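Uncharacterized ACR, COG1565 superfamily (Burkholderia thailandensis, PDB 4F3N) is of unknown function but has the methyltransferase fold, binds S-adenosyl-L-homocysteine, and may act as a protein-arginine methyltransferase of the symmetric type. Local coordinates at residues R127-A132 with E208-G213; M142-G147 with V279-T284. All blocks are in the same frame, centred on the assembly; numbering follows the deposited sequence.

Contact 1 (R127-A132 with E208-G213); sequences RPVAQA and EGVVVG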
loop_
_atom_site.group_PDB
_atom_site.type_symbol
_atom_site.label_atom_id
_atom_site.label_comp_id
_atom_site.label_asym_id
_atom_site.label_seq_id
_atom_site.Cartn_x
_atom_site.Cartn_y
_atom_site.Cartn_z
ATOM N N ARG A 127 -18.810 -3.243 -5.758
ATOM C CA ARG A 127 -20.058 -2.712 -5.198
ATOM C C ARG A 127 -19.957 -1.336 -4.534
ATOM O O ARG A 127 -20.637 -0.396 -4.970
ATOM C CB ARG A 127 -20.728 -3.760 -4.332
ATOM C CG ARG A 127 -21.149 -4.915 -5.236
ATOM C CD ARG A 127 -21.650 -6.145 -4.530
ATOM N NE ARG A 127 -21.842 -7.218 -5.525
ATOM C CZ ARG A 127 -22.497 -8.347 -5.293
ATOM N NH1 ARG A 127 -23.028 -8.588 -4.092
ATOM N NH2 ARG A 127 -22.619 -9.243 -6.278
ATOM N N PRO A 128 -19.090 -1.192 -3.514
ATOM C CA PRO A 128 -18.865 0.185 -3.025
ATOM C C PRO A 128 -18.245 1.137 -4.037
ATOM O O PRO A 128 -18.518 2.340 -3.973
ATOM C CB PRO A 128 -17.952 -0.009 -1.788
ATOM C CG PRO A 128 -17.368 -1.394 -1.942
ATOM C CD PRO A 128 -18.328 -2.204 -2.754
ATOM N N VAL A 129 -17.430 0.667 -4.971
ATOM C CA VAL A 129 -16.937 1.546 -6.020
ATOM C C VAL A 129 -18.114 2.093 -6.836
ATOM O O VAL A 129 -18.227 3.287 -7.052
ATOM C CB VAL A 129 -15.888 0.857 -6.896
ATOM C CG1 VAL A 129 -15.514 1.678 -8.144
ATOM C CG2 VAL A 129 -14.634 0.640 -6.030
ATOM N N ALA A 130 -19.014 1.222 -7.243
ATOM C CA ALA A 130 -20.197 1.670 -8.009
ATOM C C ALA A 130 -21.069 2.624 -7.175
ATOM O O ALA A 130 -21.561 3.652 -7.671
ATOM C CB ALA A 130 -20.982 0.452 -8.500
ATOM N N GLN A 131 -21.264 2.303 -5.906
ATOM C CA GLN A 131 -22.029 3.167 -5.041
ATOM C C GLN A 131 -21.396 4.549 -4.910
ATOM O O GLN A 131 -22.114 5.548 -4.887
ATOM C CB GLN A 131 -22.258 2.529 -3.665
ATOM C CG GLN A 131 -23.327 3.251 -2.880
ATOM C CD GLN A 131 -23.745 2.529 -1.591
ATOM O OE1 GLN A 131 -22.924 1.948 -0.901
ATOM N NE2 GLN A 131 -25.045 2.564 -1.273
ATOM N N ALA A 132 -20.074 4.635 -4.827
ATOM C CA ALA A 132 -19.395 5.925 -4.725
ATOM C C ALA A 132 -19.495 6.703 -6.034
ATOM O O ALA A 132 -19.702 7.924 -6.005
ATOM C CB ALA A 132 -17.935 5.732 -4.309
ATOM N N GLU A 208 -12.110 13.584 -11.057
ATOM C CA GLU A 208 -13.492 13.310 -10.690
ATOM C C GLU A 208 -13.768 11.838 -10.930
ATOM O O GLU A 208 -13.814 11.371 -12.072
ATOM C CB GLU A 208 -14.454 14.173 -11.488
ATOM C CG GLU A 208 -14.319 15.654 -11.183
ATOM C CD GLU A 208 -15.403 16.491 -11.831
ATOM O OE1 GLU A 208 -16.342 15.908 -12.431
ATOM O OE2 GLU A 208 -15.296 17.729 -11.735
ATOM N N GLY A 209 -13.953 11.085 -9.853
ATOM C CA GLY A 209 -14.165 9.649 -9.958
ATOM C C GLY A 209 -13.725 8.975 -8.689
ATOM O O GLY A 209 -13.692 9.598 -7.608
ATOM N N VAL A 210 -13.372 7.705 -8.806
ATOM C CA VAL A 210 -12.981 6.867 -7.645
ATOM C C VAL A 210 -11.512 6.431 -7.798
ATOM O O VAL A 210 -11.109 5.856 -8.821
ATOM C CB VAL A 210 -13.861 5.636 -7.441
ATOM C CG1 VAL A 210 -13.231 4.719 -6.387
ATOM C CG2 VAL A 210 -15.276 6.028 -7.055
ATOM N N VAL A 211 -10.730 6.777 -6.782
ATOM C CA VAL A 211 -9.310 6.421 -6.745
ATOM C C VAL A 211 -9.194 5.159 -5.873
ATOM O O VAL A 211 -9.870 5.009 -4.842
ATOM C CB VAL A 211 -8.467 7.554 -6.132
ATOM C CG1 VAL A 211 -6.987 7.162 -6.054
ATOM C CG2 VAL A 211 -8.751 8.874 -6.859
ATOM N N VAL A 212 -8.354 4.246 -6.331
ATOM C CA VAL A 212 -8.080 2.954 -5.634
ATOM C C VAL A 212 -6.563 2.808 -5.387
ATOM O O VAL A 212 -5.741 2.972 -6.304
ATOM C CB VAL A 212 -8.600 1.744 -6.406
ATOM C CG1 VAL A 212 -8.223 0.445 -5.647
ATOM C CG2 VAL A 212 -10.114 1.802 -6.594
ATOM N N GLY A 213 -6.159 2.591 -4.130
ATOM C CA GLY A 213 -4.753 2.357 -3.795
ATOM C C GLY A 213 -4.685 1.087 -2.965
ATOM O O GLY A 213 -4.904 1.130 -1.761
#
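Val210 carries this contact from the strand side, reaching with both of its methyl branches toward Val129 and Ala132, which lie one helical turn apart on helix 118-136. The apolar touches are few and purely of the van der Waals kind. Val210 CG2 lies 3.8 Å from Ala132 CB, the closest approach between the segments, while Val210 CG1 sits a looser 4.2 Å from Val129 CG1. The two valine side chains meet at a slant, each offering the branch that stands anti to its own backbone nitrogen (chi1 171° in Val129, 170° in Val210). Valine suits position 210 because its forked end addresses two neighbours at once; at Val129 a compact branched side chain fills the space between helix and strand and also meets Leu159. The methyl of Ala132 adds little bulk. The backbones come nearest at Val129 CA and Val210 CA, 6.8 Å apart.

The backbone is involved in one further touch: Val210 CG2 approaches the carbonyl oxygen of Val129 at 4.0 Å. Within the helix, Ala132 N donates to Pro128 O at 2.9 Å, whereas the strand's main chain is satisfied by its neighbours: Val210 bonds to Arg140 and Met142, Val211 to Ala293. The chain turns a corner at Gly209, whose backbone angles would jam a side chain against the carbonyl oxygen of Glu208, so glycine fits there.

All three touching residues are buried. Helix 118-136 lies against one face of the central sheet of a Rossmann-like methyltransferase domain, beside helix 150-161 and over the neighbouring strand 293-298, where Ala293 touches Ala132 and Phe295 touches Val210; on the sheet's other face, Val211 packs against Val285 and Met288 of helix 276-288.

Contact 2 (M142-G147 with V279-T284); sequences MEFGAG and VAFVRT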
loop_
_atom_site.group_PDB
_atom_site.type_symbol
_atom_site.label_atom_id
_atom_site.label_comp_id
_atom_site.label_asym_id
_atom_site.label_seq_id
_atom_site.Cartn_x
_atom_site.Cartn_y
_atom_site.Cartn_z
ATOM N N MET A 142 -9.407 5.575 -11.082
ATOM C CA MET A 142 -7.967 5.745 -11.189
ATOM C C MET A 142 -7.299 4.866 -10.143
ATOM O O MET A 142 -7.574 4.982 -8.952
ATOM C CB MET A 142 -7.527 7.219 -10.974
ATOM C CG MET A 142 -6.016 7.327 -10.931
ATOM S SD MET A 142 -5.512 8.980 -10.419
ATOM C CE MET A 142 -5.683 9.565 -11.979
ATOM N N GLU A 143 -6.425 3.975 -10.584
ATOM C CA GLU A 143 -5.709 3.113 -9.660
ATOM C C GLU A 143 -4.231 3.534 -9.631
ATOM O O GLU A 143 -3.574 3.716 -10.664
ATOM C CB GLU A 143 -5.882 1.627 -10.041
ATOM C CG GLU A 143 -5.179 0.755 -9.029
ATOM C CD GLU A 143 -5.268 -0.728 -9.252
ATOM O OE1 GLU A 143 -5.812 -1.158 -10.270
ATOM O OE2 GLU A 143 -4.754 -1.442 -8.351
ATOM N N PHE A 144 -3.688 3.703 -8.437
ATOM C CA PHE A 144 -2.266 4.054 -8.322
ATOM C C PHE A 144 -1.507 2.769 -8.151
ATOM O O PHE A 144 -1.899 1.939 -7.346
ATOM C CB PHE A 144 -2.020 5.005 -7.113
ATOM C CG PHE A 144 -0.568 5.452 -6.980
ATOM C CD1 PHE A 144 -0.105 6.568 -7.650
ATOM C CD2 PHE A 144 0.344 4.688 -6.249
ATOM C CE1 PHE A 144 1.241 6.951 -7.550
ATOM C CE2 PHE A 144 1.690 5.056 -6.132
ATOM C CZ PHE A 144 2.148 6.184 -6.803
ATOM N N GLY A 145 -0.392 2.648 -8.907
ATOM C CA GLY A 145 0.497 1.483 -8.875
ATOM C C GLY A 145 -0.015 0.398 -9.809
ATOM O O GLY A 145 0.342 0.365 -10.973
ATOM N N ALA A 146 -0.918 -0.413 -9.273
ATOM C CA ALA A 146 -1.790 -1.379 -9.993
ATOM C C ALA A 146 -1.170 -2.749 -10.140
ATOM O O ALA A 146 -1.782 -3.664 -10.713
ATOM C CB ALA A 146 -2.350 -0.854 -11.325
ATOM N N GLY A 147 0.033 -2.927 -9.575
ATOM C CA GLY A 147 0.675 -4.265 -9.651
ATOM C C GLY A 147 0.826 -4.807 -11.073
ATOM O O GLY A 147 1.338 -4.119 -11.939
ATOM N N VAL A 279 1.874 9.969 3.916
ATOM C CA VAL A 279 1.091 11.132 4.277
ATOM C C VAL A 279 1.054 12.171 3.125
ATOM O O VAL A 279 -0.023 12.705 2.760
ATOM C CB VAL A 279 1.574 11.724 5.659
ATOM C CG1 VAL A 279 1.088 13.148 5.862
ATOM C CG2 VAL A 279 1.087 10.821 6.791
ATOM N N ALA A 280 2.224 12.451 2.546
ATOM C CA ALA A 280 2.379 13.402 1.464
ATOM C C ALA A 280 1.531 12.947 0.316
ATOM O O ALA A 280 0.844 13.756 -0.317
ATOM C CB ALA A 280 3.835 13.483 1.026
ATOM N N PHE A 281 1.562 11.632 0.067
ATOM C CA PHE A 281 0.772 11.048 -1.045
ATOM C C PHE A 281 -0.721 11.185 -0.856
ATOM O O PHE A 281 -1.426 11.609 -1.767
ATOM C CB PHE A 281 1.148 9.579 -1.199
ATOM C CG PHE A 281 0.364 8.843 -2.260
ATOM C CD1 PHE A 281 0.621 9.054 -3.607
ATOM C CD2 PHE A 281 -0.613 7.941 -1.914
ATOM C CE1 PHE A 281 -0.116 8.397 -4.583
ATOM C CE2 PHE A 281 -1.326 7.245 -2.905
ATOM C CZ PHE A 281 -1.077 7.480 -4.222
ATOM N N VAL A 282 -1.212 10.868 0.335
ATOM C CA VAL A 282 -2.634 10.990 0.626
ATOM C C VAL A 282 -3.092 12.451 0.571
ATOM O O VAL A 282 -4.148 12.752 0.014
ATOM C CB VAL A 282 -2.999 10.301 1.935
ATOM C CG1 VAL A 282 -4.470 10.584 2.385
ATOM C CG2 VAL A 282 -2.756 8.805 1.765
ATOM N N ARG A 283 -2.260 13.378 1.063
ATOM C CA ARG A 283 -2.603 14.783 0.910
ATOM C C ARG A 283 -2.765 15.128 -0.552
ATOM O O ARG A 283 -3.697 15.841 -0.891
ATOM C CB ARG A 283 -1.547 15.680 1.542
ATOM C CG ARG A 283 -1.536 15.602 3.055
ATOM C CD ARG A 283 -0.463 16.527 3.598
ATOM N NE ARG A 283 -0.482 16.601 5.053
ATOM C CZ ARG A 283 0.510 17.074 5.805
ATOM N NH1 ARG A 283 1.635 17.537 5.257
ATOM N NH2 ARG A 283 0.364 17.125 7.124
ATOM N N THR A 284 -1.828 14.686 -1.387
ATOM C CA THR A 284 -1.827 15.036 -2.806
ATOM C C THR A 284 -3.065 14.458 -3.481
ATOM O O THR A 284 -3.712 15.126 -4.259
ATOM C CB THR A 284 -0.536 14.545 -3.504
ATOM O OG1 THR A 284 0.607 15.182 -2.869
ATOM C CG2 THR A 284 -0.570 14.806 -4.971
#
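The ring of Phe144 receives the ring of Phe281 over one face, with Phe281 CE1 standing 3.5 Å above the plane and over its centre. This is an edge-to-face aromatic pair, at the end of strand 140-144 in the Rossmann-like fold of class I methyltransferases. The edge of Phe281 is directed at the Phe144 face, the planes inclined at 57° and the ring centroids 4.5 Å apart, a tilted rather than upright T. Around the same pair stand Met220, which touches both rings, Leu217 beside Phe281, and Val172 beside Phe144.

Both rings are thrown out from their backbones by the same choice of first torsion, CG anti to the backbone nitrogen (chi1 -177° for Phe144, 177° for Phe281), and they meet from opposite directions. That extension matters, because the alpha carbons of Phe144 and Phe281 are 10.5 Å apart and the two aromatic side chains span the interval between strand and helix. Phenylalanine suits both positions, being long enough to bridge the gap: Phe144 offers a flat face, and Phe281 lays its CE1-CZ edge on it.

Past Phe144 the strand gives way to a turn in which Gly145 and Gly147 have positive phi, which favours glycine. Gly147 begins a sequence resembling the glycine-rich cofactor loop of this fold, and the side chain of Phe144 lies about 8 Å from that of Asn214, which binds S-adenosyl-L-homocysteine. On helix 276-288, Ala280 O is held from opposite faces of its carbonyl plane by two donors of Thr284, its backbone N and its hydroxyl OG1, the latter at 2.9 Å.

How the contacts relate
Contact 1 is core and contact 2 is surface: every touching residue of the first is buried, whereas the two rings of the second are partly exposed. Both involve the same mixed sheet, through neighbouring parallel strands, 210-214 and 140-144, joined by main-chain bonds such as Val212 N to Met142 O at 2.8 Å. The helices they engage, 118-136 and 276-288, lie on opposite faces of that sheet. Their chemistry differs accordingly. Small aliphatic groups let a helix nestle close in contact 1, while contact 2 uses large aromatic rings to bridge a wider separation at the C-terminal ends of the strands, where Asn214, which binds S-adenosyl-L-homocysteine, also lies.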